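Local coordinates for O-methyltransferase, SAM-dependent (Legionella pneumophila subsp. pneumophila, PDB 3R3H), which probably transfers a methyl group from S-adenosylmethionine to a hydroxyl oxygen of an acceptor that is not identified here, at residues H24-A29 and W105-Q110; Q87-D92 and K115-P120; A167-F172 and D212-V217. All blocks are in the same frame, centred on the assembly; numbering follows the deposited sequence.

Contact 1 (H24-A29 and W105-Q110)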
loop_
_atom_site.group_PDB
_atom_site.type_symbol
_atom_site.label_atom_id
_atom_site.label_comp_id
_atom_site.label_asym_id
_atom_site.label_seq_id
_atom_site.Cartn_x
_atom_site.Cartn_y
_atom_site.Cartn_z
ATOM N N HIS A 24 -2.165 -15.736 -11.224
ATOM C CA HIS A 24 -1.514 -16.800 -11.973
ATOM C C HIS A 24 -2.296 -18.101 -11.749
ATOM O O HIS A 24 -2.711 -18.402 -10.623
ATOM C CB HIS A 24 -0.079 -16.937 -11.493
ATOM C CG HIS A 24 0.704 -17.984 -12.210
ATOM N ND1 HIS A 24 0.465 -19.336 -12.056
ATOM C CD2 HIS A 24 1.751 -17.883 -13.060
ATOM C CE1 HIS A 24 1.335 -20.017 -12.777
ATOM N NE2 HIS A 24 2.127 -19.159 -13.397
ATOM N N PRO A 25 -2.510 -18.889 -12.821
ATOM C CA PRO A 25 -3.250 -20.163 -12.774
ATOM C C PRO A 25 -2.992 -21.095 -11.595
ATOM O O PRO A 25 -3.937 -21.618 -10.994
ATOM C CB PRO A 25 -2.917 -20.814 -14.121
ATOM C CG PRO A 25 -1.706 -20.049 -14.627
ATOM C CD PRO A 25 -1.982 -18.654 -14.176
ATOM N N ALA A 26 -1.718 -21.317 -11.282
ATOM C CA ALA A 26 -1.346 -22.182 -10.166
ATOM C C ALA A 26 -1.875 -21.571 -8.876
ATOM O O ALA A 26 -2.307 -22.290 -7.975
ATOM C CB ALA A 26 0.157 -22.329 -10.104
ATOM N N LEU A 27 -1.840 -20.240 -8.792
ATOM C CA LEU A 27 -2.351 -19.533 -7.618
ATOM C C LEU A 27 -3.851 -19.767 -7.516
ATOM O O LEU A 27 -4.347 -20.299 -6.519
ATOM C CB LEU A 27 -2.103 -18.029 -7.737
ATOM C CG LEU A 27 -0.785 -17.436 -7.276
ATOM C CD1 LEU A 27 -0.810 -15.934 -7.499
ATOM C CD2 LEU A 27 -0.579 -17.772 -5.814
ATOM N N ALA A 28 -4.559 -19.357 -8.564
ATOM C CA ALA A 28 -6.005 -19.488 -8.616
ATOM C C ALA A 28 -6.413 -20.923 -8.285
ATOM O O ALA A 28 -7.394 -21.156 -7.564
ATOM C CB ALA A 28 -6.503 -19.096 -9.999
ATOM N N ALA A 29 -5.640 -21.875 -8.809
ATOM C CA ALA A 29 -5.879 -23.300 -8.605
ATOM C C ALA A 29 -5.634 -23.701 -7.158
ATOM O O ALA A 29 -6.427 -24.437 -6.566
ATOM C CB ALA A 29 -4.972 -24.104 -9.535
ATOM N N TRP A 105 3.419 -25.301 -6.667
ATOM C CA TRP A 105 4.686 -24.602 -6.773
ATOM C C TRP A 105 5.478 -25.084 -8.007
ATOM O O TRP A 105 6.058 -24.271 -8.726
ATOM C CB TRP A 105 5.503 -24.801 -5.488
ATOM C CG TRP A 105 4.904 -24.145 -4.246
ATOM C CD1 TRP A 105 3.909 -23.199 -4.199
ATOM C CD2 TRP A 105 5.293 -24.382 -2.883
ATOM N NE1 TRP A 105 3.657 -22.842 -2.894
ATOM C CE2 TRP A 105 4.485 -23.550 -2.066
ATOM C CE3 TRP A 105 6.245 -25.217 -2.272
ATOM C CZ2 TRP A 105 4.604 -23.528 -0.661
ATOM C CZ3 TRP A 105 6.364 -25.196 -0.866
ATOM C CH2 TRP A 105 5.541 -24.355 -0.080
ATOM N N ARG A 106 5.490 -26.399 -8.243
ATOM C CA ARG A 106 6.188 -26.998 -9.391
ATOM C C ARG A 106 5.554 -26.527 -10.687
ATOM O O ARG A 106 6.227 -26.056 -11.605
ATOM C CB ARG A 106 6.080 -28.525 -9.369
ATOM C CG ARG A 106 6.583 -29.188 -8.119
ATOM C CD ARG A 106 8.006 -29.643 -8.274
ATOM N NE ARG A 106 8.614 -29.930 -6.980
ATOM C CZ ARG A 106 8.098 -30.747 -6.065
ATOM N NH1 ARG A 106 6.944 -31.369 -6.301
ATOM N NH2 ARG A 106 8.740 -30.942 -4.911
ATOM N N GLU A 107 4.241 -26.697 -10.744
ATOM C CA GLU A 107 3.450 -26.313 -11.891
ATOM C C GLU A 107 3.783 -24.886 -12.297
ATOM O O GLU A 107 3.833 -24.569 -13.484
ATOM C CB GLU A 107 1.970 -26.444 -11.540
ATOM C CG GLU A 107 0.996 -25.874 -12.559
ATOM C CD GLU A 107 -0.440 -25.853 -12.027
ATOM O OE1 GLU A 107 -1.240 -25.024 -12.523
ATOM O OE2 GLU A 107 -0.770 -26.667 -11.120
ATOM N N ALA A 108 4.033 -24.034 -11.304
ATOM C CA ALA A 108 4.359 -22.635 -11.553
ATOM C C ALA A 108 5.861 -22.355 -11.579
ATOM O O ALA A 108 6.266 -21.202 -11.702
ATOM C CB ALA A 108 3.677 -21.748 -10.518
ATOM N N LYS A 109 6.678 -23.400 -11.470
ATOM C CA LYS A 109 8.135 -23.249 -11.495
ATOM C C LYS A 109 8.718 -22.422 -10.350
ATOM O O LYS A 109 9.574 -21.562 -10.578
ATOM C CB LYS A 109 8.565 -22.609 -12.809
ATOM C CG LYS A 109 8.235 -23.438 -14.024
ATOM C CD LYS A 109 9.062 -24.711 -14.065
ATOM C CE LYS A 109 8.551 -25.616 -15.169
ATOM N NZ LYS A 109 8.342 -24.825 -16.420
ATOM N N GLN A 110 8.280 -22.694 -9.123
ATOM C CA GLN A 110 8.765 -21.939 -7.981
ATOM C C GLN A 110 9.302 -22.788 -6.835
ATOM O O GLN A 110 9.977 -22.265 -5.966
ATOM C CB GLN A 110 7.646 -21.034 -7.442
ATOM C CG GLN A 110 6.883 -20.248 -8.500
ATOM C CD GLN A 110 7.743 -19.225 -9.233
ATOM O OE1 GLN A 110 7.289 -18.592 -10.179
ATOM N NE2 GLN A 110 8.977 -19.053 -8.794
#
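A26 CB points at the flank of the A108 methyl, 3.6 Å from A108 CB, and sets the spacing between the first turn of the helix that starts at P25 and the end of helix 102-107. A108 CB is also met by the imidazole of H24, whose CE1 lies 3.7 Å from it and approaches obliquely to the ring plane. The ring is oriented by its chi1 of -179°, which puts CG anti to the backbone N, and by a capping bond from the N-cap position: ND1 accepts from A26 N at 3.0 Å, nearly in the ring plane. P25 CD lies over one face, near the rim. On the other flank, the extended E107 side chain reaches across until OE1 rests 3.7 Å from A26 CA, a van der Waals approach. The evidence is thus of a small contact, 174 Å² in all, with shape rather than polar bonds across it. After A108 the chain leaves the helix in a Schellman motif, K109 taking positive phi. Both segments share helix 73-80 as a neighbour, L27 and Q110 each resting on L76, while W105 NE1 donates to G72 O just before that helix.

Contact 2 (Q87-D92 and K115-P120)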
loop_
_atom_site.group_PDB
_atom_site.type_symbol
_atom_site.label_atom_id
_atom_site.label_comp_id
_atom_site.label_asym_id
_atom_site.label_seq_id
_atom_site.Cartn_x
_atom_site.Cartn_y
_atom_site.Cartn_z
ATOM N N GLN A 87 14.592 -15.706 -3.365
ATOM C CA GLN A 87 14.183 -16.807 -2.505
ATOM C C GLN A 87 13.147 -16.377 -1.469
ATOM O O GLN A 87 13.202 -15.259 -0.960
ATOM C CB GLN A 87 15.427 -17.329 -1.799
ATOM C CG GLN A 87 15.248 -18.540 -0.934
ATOM C CD GLN A 87 16.453 -18.734 -0.037
ATOM O OE1 GLN A 87 17.595 -18.623 -0.483
ATOM N NE2 GLN A 87 16.208 -19.017 1.236
ATOM N N VAL A 88 12.201 -17.267 -1.173
ATOM C CA VAL A 88 11.173 -17.008 -0.170
ATOM C C VAL A 88 11.156 -18.131 0.865
ATOM O O VAL A 88 11.095 -19.302 0.528
ATOM C CB VAL A 88 9.745 -16.816 -0.809
ATOM C CG1 VAL A 88 9.628 -17.578 -2.095
ATOM C CG2 VAL A 88 8.654 -17.258 0.171
ATOM N N ILE A 89 11.253 -17.759 2.135
ATOM C CA ILE A 89 11.226 -18.724 3.221
ATOM C C ILE A 89 9.868 -18.616 3.912
ATOM O O ILE A 89 9.590 -17.647 4.613
ATOM C CB ILE A 89 12.353 -18.443 4.221
ATOM C CG1 ILE A 89 13.692 -18.709 3.540
ATOM C CG2 ILE A 89 12.177 -19.299 5.477
ATOM C CD1 ILE A 89 14.875 -18.528 4.440
ATOM N N THR A 90 9.015 -19.602 3.668
ATOM C CA THR A 90 7.684 -19.646 4.250
ATOM C C THR A 90 7.768 -20.494 5.521
ATOM O O THR A 90 8.332 -21.591 5.508
ATOM C CB THR A 90 6.669 -20.246 3.223
ATOM O OG1 THR A 90 5.398 -20.459 3.845
ATOM C CG2 THR A 90 7.185 -21.579 2.680
ATOM N N CYS A 91 7.244 -19.974 6.628
ATOM C CA CYS A 91 7.297 -20.701 7.897
ATOM C C CYS A 91 5.887 -21.112 8.259
ATOM O O CYS A 91 5.072 -20.250 8.603
ATOM C CB CYS A 91 7.874 -19.809 9.009
ATOM S SG CYS A 91 9.496 -18.989 8.643
ATOM N N ASP A 92 5.583 -22.410 8.162
ATOM C CA ASP A 92 4.240 -22.882 8.493
ATOM C C ASP A 92 4.166 -23.513 9.884
ATOM O O ASP A 92 4.658 -24.626 10.116
ATOM C CB ASP A 92 3.716 -23.866 7.445
ATOM C CG ASP A 92 2.219 -24.132 7.601
ATOM O OD1 ASP A 92 1.685 -25.074 6.968
ATOM O OD2 ASP A 92 1.565 -23.384 8.362
ATOM N N LYS A 115 11.353 -22.107 0.137
ATOM C CA LYS A 115 11.960 -22.911 1.184
ATOM C C LYS A 115 11.010 -23.023 2.390
ATOM O O LYS A 115 10.932 -22.117 3.213
ATOM C CB LYS A 115 13.294 -22.262 1.598
ATOM C CG LYS A 115 14.346 -23.232 2.119
ATOM C CD LYS A 115 13.829 -24.027 3.321
ATOM C CE LYS A 115 14.740 -25.190 3.687
ATOM N NZ LYS A 115 15.968 -24.755 4.417
ATOM N N LEU A 116 10.295 -24.139 2.486
ATOM C CA LEU A 116 9.358 -24.368 3.581
ATOM C C LEU A 116 10.026 -24.760 4.902
ATOM O O LEU A 116 10.904 -25.615 4.945
ATOM C CB LEU A 116 8.365 -25.456 3.182
ATOM C CG LEU A 116 7.262 -25.836 4.174
ATOM C CD1 LEU A 116 6.260 -24.683 4.318
ATOM C CD2 LEU A 116 6.544 -27.072 3.674
ATOM N N ARG A 117 9.602 -24.123 5.987
ATOM C CA ARG A 117 10.146 -24.410 7.315
ATOM C C ARG A 117 8.975 -24.688 8.228
ATOM O O ARG A 117 8.239 -23.780 8.586
ATOM C CB ARG A 117 10.922 -23.214 7.846
ATOM C CG ARG A 117 12.131 -22.861 7.018
ATOM C CD ARG A 117 13.248 -23.847 7.231
ATOM N NE ARG A 117 14.374 -23.219 7.916
ATOM C CZ ARG A 117 14.611 -23.301 9.224
ATOM N NH1 ARG A 117 13.803 -23.994 10.024
ATOM N NH2 ARG A 117 15.665 -22.679 9.736
ATOM N N LEU A 118 8.795 -25.946 8.599
ATOM C CA LEU A 118 7.685 -26.344 9.460
ATOM C C LEU A 118 8.002 -26.190 10.949
ATOM O O LEU A 118 9.156 -26.288 11.361
ATOM C CB LEU A 118 7.313 -27.802 9.165
ATOM C CG LEU A 118 6.805 -28.033 7.753
ATOM C CD1 LEU A 118 6.841 -29.511 7.446
ATOM C CD2 LEU A 118 5.388 -27.483 7.629
ATOM N N GLY A 119 6.973 -25.946 11.755
ATOM C CA GLY A 119 7.182 -25.818 13.190
ATOM C C GLY A 119 6.987 -24.418 13.747
ATOM O O GLY A 119 6.876 -23.449 12.983
ATOM N N PRO A 120 6.936 -24.284 15.090
ATOM C CA PRO A 120 6.757 -23.007 15.793
ATOM C C PRO A 120 7.635 -21.897 15.217
ATOM O O PRO A 120 8.869 -22.007 15.203
ATOM C CB PRO A 120 7.122 -23.367 17.231
ATOM C CG PRO A 120 6.588 -24.735 17.352
ATOM C CD PRO A 120 7.064 -25.384 16.064
#
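K115 N donates to V88 O at 2.8 Å in the backbone ladder between two parallel strands of the Rossmann-like methyltransferase sheet, the beta-alpha-beta unit of strand 87-92, helix 102-107 and strand 114-118. The short segment axes lie 4.7 Å apart at 23°. That bond is almost straight, 176° at the hydrogen, whereas the return bond from T90 N to K115 O is weak. Next, R117 N reaches T90 O at 2.9 Å, and D92 N reaches R117 O at 3.0 Å with the donor tilted from the carbonyl plane. Three polar side chains find partners outside the pair: T90 OG1 bonds E66 OE2, R117 NH2 bonds S127 OG, and D92 OD2 accepts from both N94 N and F70 N, which would hold that carboxylate firmly. Apolar branches fill in between. With T90 OG1 anti to the backbone N (chi1 172°), CG2 is left to meet L116 CD1 at 3.6 Å, while on the face of I89 and C91, I89 CG2 lies beside R117 CG. Past the last strand residue the ladder gains one more rung, G119 N to D92 O at 3.1 Å, its donor standing above the carbonyl plane.

Contact 3 (A167-F172 and D212-V217)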
loop_
_atom_site.group_PDB
_atom_site.type_symbol
_atom_site.label_atom_id
_atom_site.label_comp_id
_atom_site.label_asym_id
_atom_site.label_seq_id
_atom_site.Cartn_x
_atom_site.Cartn_y
_atom_site.Cartn_z
ATOM N N ALA A 167 5.567 -6.207 7.003
ATOM C CA ALA A 167 4.113 -6.100 6.947
ATOM C C ALA A 167 3.574 -7.002 8.043
ATOM O O ALA A 167 4.061 -8.127 8.215
ATOM C CB ALA A 167 3.600 -6.557 5.587
ATOM N N ILE A 168 2.595 -6.501 8.795
ATOM C CA ILE A 168 1.996 -7.268 9.879
ATOM C C ILE A 168 0.486 -7.261 9.684
ATOM O O ILE A 168 -0.119 -6.198 9.539
ATOM C CB ILE A 168 2.344 -6.677 11.262
ATOM C CG1 ILE A 168 3.856 -6.650 11.485
ATOM C CG2 ILE A 168 1.760 -7.542 12.340
ATOM C CD1 ILE A 168 4.546 -5.393 11.006
ATOM N N ASP A 169 -0.119 -8.445 9.678
ATOM C CA ASP A 169 -1.557 -8.555 9.449
ATOM C C ASP A 169 -2.410 -8.560 10.720
ATOM O O ASP A 169 -1.896 -8.746 11.829
ATOM C CB ASP A 169 -1.845 -9.821 8.637
ATOM C CG ASP A 169 -3.154 -9.741 7.862
ATOM O OD1 ASP A 169 -3.673 -10.815 7.476
ATOM O OD2 ASP A 169 -3.661 -8.608 7.623
ATOM N N ASN A 170 -3.717 -8.364 10.529
ATOM C CA ASN A 170 -4.719 -8.335 11.602
ATOM C C ASN A 170 -4.445 -7.274 12.673
ATOM O O ASN A 170 -4.488 -7.572 13.871
ATOM C CB ASN A 170 -4.825 -9.704 12.290
ATOM C CG ASN A 170 -4.953 -10.844 11.313
ATOM O OD1 ASN A 170 -3.982 -11.541 11.046
ATOM N ND2 ASN A 170 -6.152 -11.042 10.769
ATOM N N ILE A 171 -4.169 -6.044 12.249
ATOM C CA ILE A 171 -3.898 -4.964 13.194
ATOM C C ILE A 171 -5.185 -4.662 13.984
ATOM O O ILE A 171 -5.160 -4.402 15.195
ATOM C CB ILE A 171 -3.356 -3.721 12.453
ATOM C CG1 ILE A 171 -2.029 -4.081 11.775
ATOM C CG2 ILE A 171 -3.124 -2.592 13.421
ATOM C CD1 ILE A 171 -1.037 -4.754 12.689
ATOM N N PHE A 172 -6.310 -4.703 13.289
ATOM C CA PHE A 172 -7.597 -4.515 13.935
ATOM C C PHE A 172 -8.063 -5.970 13.978
ATOM O O PHE A 172 -8.462 -6.521 12.956
ATOM C CB PHE A 172 -8.544 -3.704 13.047
ATOM C CG PHE A 172 -7.883 -2.556 12.311
ATOM C CD1 PHE A 172 -7.018 -1.674 12.971
ATOM C CD2 PHE A 172 -8.158 -2.341 10.964
ATOM C CE1 PHE A 172 -6.443 -0.601 12.293
ATOM C CE2 PHE A 172 -7.591 -1.273 10.283
ATOM C CZ PHE A 172 -6.733 -0.401 10.944
ATOM N N ASP A 212 -7.324 -6.885 7.626
ATOM C CA ASP A 212 -7.872 -6.844 8.966
ATOM C C ASP A 212 -6.974 -5.755 9.524
ATOM O O ASP A 212 -6.699 -5.703 10.721
ATOM C CB ASP A 212 -7.610 -8.145 9.724
ATOM C CG ASP A 212 -8.604 -8.371 10.841
ATOM O OD1 ASP A 212 -8.320 -9.191 11.753
ATOM O OD2 ASP A 212 -9.682 -7.733 10.791
ATOM N N GLY A 213 -6.513 -4.900 8.616
ATOM C CA GLY A 213 -5.604 -3.837 8.974
ATOM C C GLY A 213 -4.209 -4.368 8.707
ATOM O O GLY A 213 -3.860 -5.453 9.174
ATOM N N MET A 214 -3.421 -3.630 7.932
ATOM C CA MET A 214 -2.056 -4.049 7.618
ATOM C C MET A 214 -1.074 -2.918 7.919
ATOM O O MET A 214 -1.196 -1.798 7.413
ATOM C CB MET A 214 -1.949 -4.480 6.146
ATOM C CG MET A 214 -0.597 -5.095 5.767
ATOM S SD MET A 214 -0.535 -5.828 4.114
ATOM C CE MET A 214 -1.119 -7.537 4.482
ATOM N N PHE A 215 -0.105 -3.223 8.768
ATOM C CA PHE A 215 0.894 -2.251 9.180
ATOM C C PHE A 215 2.148 -2.399 8.336
ATOM O O PHE A 215 2.652 -3.506 8.158
ATOM C CB PHE A 215 1.271 -2.494 10.644
ATOM C CG PHE A 215 0.938 -1.355 11.584
ATOM C CD1 PHE A 215 1.191 -0.027 11.234
ATOM C CD2 PHE A 215 0.447 -1.622 12.862
ATOM C CE1 PHE A 215 0.966 1.016 12.144
ATOM C CE2 PHE A 215 0.219 -0.593 13.778
ATOM C CZ PHE A 215 0.480 0.730 13.419
ATOM N N LEU A 216 2.650 -1.289 7.811
ATOM C CA LEU A 216 3.884 -1.318 7.029
ATOM C C LEU A 216 4.928 -0.524 7.807
ATOM O O LEU A 216 4.782 0.691 7.986
ATOM C CB LEU A 216 3.682 -0.677 5.657
ATOM C CG LEU A 216 2.728 -1.389 4.703
ATOM C CD1 LEU A 216 2.672 -0.631 3.394
ATOM C CD2 LEU A 216 3.204 -2.813 4.471
ATOM N N VAL A 217 5.967 -1.190 8.293
ATOM C CA VAL A 217 6.989 -0.484 9.045
ATOM C C VAL A 217 8.333 -0.642 8.363
ATOM O O VAL A 217 8.633 -1.693 7.804
ATOM C CB VAL A 217 7.101 -1.005 10.500
ATOM C CG1 VAL A 217 5.714 -1.277 11.084
ATOM C CG2 VAL A 217 7.968 -2.241 10.548
#
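I171 and F215 interlock toward the loop end of the contact: the isoleucine chain crosses the phenylalanine at about a right angle, and I171 CD1 comes to the ring edge, 3.5 Å from F215 CD2, with CG1 and CG2 spread along the same side. F172 fits against G213. With no CB, the glycine lets the F172 ring lie against its backbone, and CE2 settles 3.5 Å from G213 CA. Farther along, the face of A167, M214 and L216 is shallower: A167 CB fits against L216 CD2 at 3.9 Å and lies near M214 CG. On the other face, I168 CB opposes F215 CB.

Backbone bonds hold these shapes in register. I168 and F215 form a hydrogen-bonded antiparallel pair, F215 N to I168 O and its converse both 3.1 Å and both in the carbonyl plane. Beyond the strand, I171 N donates to G213 O, and F172 N to D212 O at 2.8 Å. N170, in left-handed backbone conformation, sends ND2 to D212 OD1 at 3.0 Å; the acceptor lies in the amide plane, although amide and carboxylate planes stand 81° apart. N170 OD1 takes K146 NZ, which would help fix the amide's orientation. I19 and L6 of the second subunit pack on I171 and F172, so this end also meets the dimer partner. The 161° between the short strand axes marks the junction of parallel strand 164-169 with antiparallel strand 214-219, the reversed seventh strand characteristic of the class I S-adenosylmethionine-dependent methyltransferase fold.

Contacts 2 and 3 belong to the same seven-stranded sheet but lie on opposite sides of the chain's centre, their centres about 20 Å apart. Contact 2 joins an edge strand of the chain's sheet, 114-118, to its parallel neighbour and is partly buried; contact 3 is buried, joins antiparallel strands and meets the second subunit. Contact 1, also partly buried, is the smallest and its centre lies farthest from the chain centre, about 18 Å against 12 and 9 Å; it pairs helix ends and relies on van der Waals contacts, the other two on backbone bonds. Contacts 1 and 2 share helix 102-107's unit and touch, W105 CH2 lying 4.2 Å from T90 CG2.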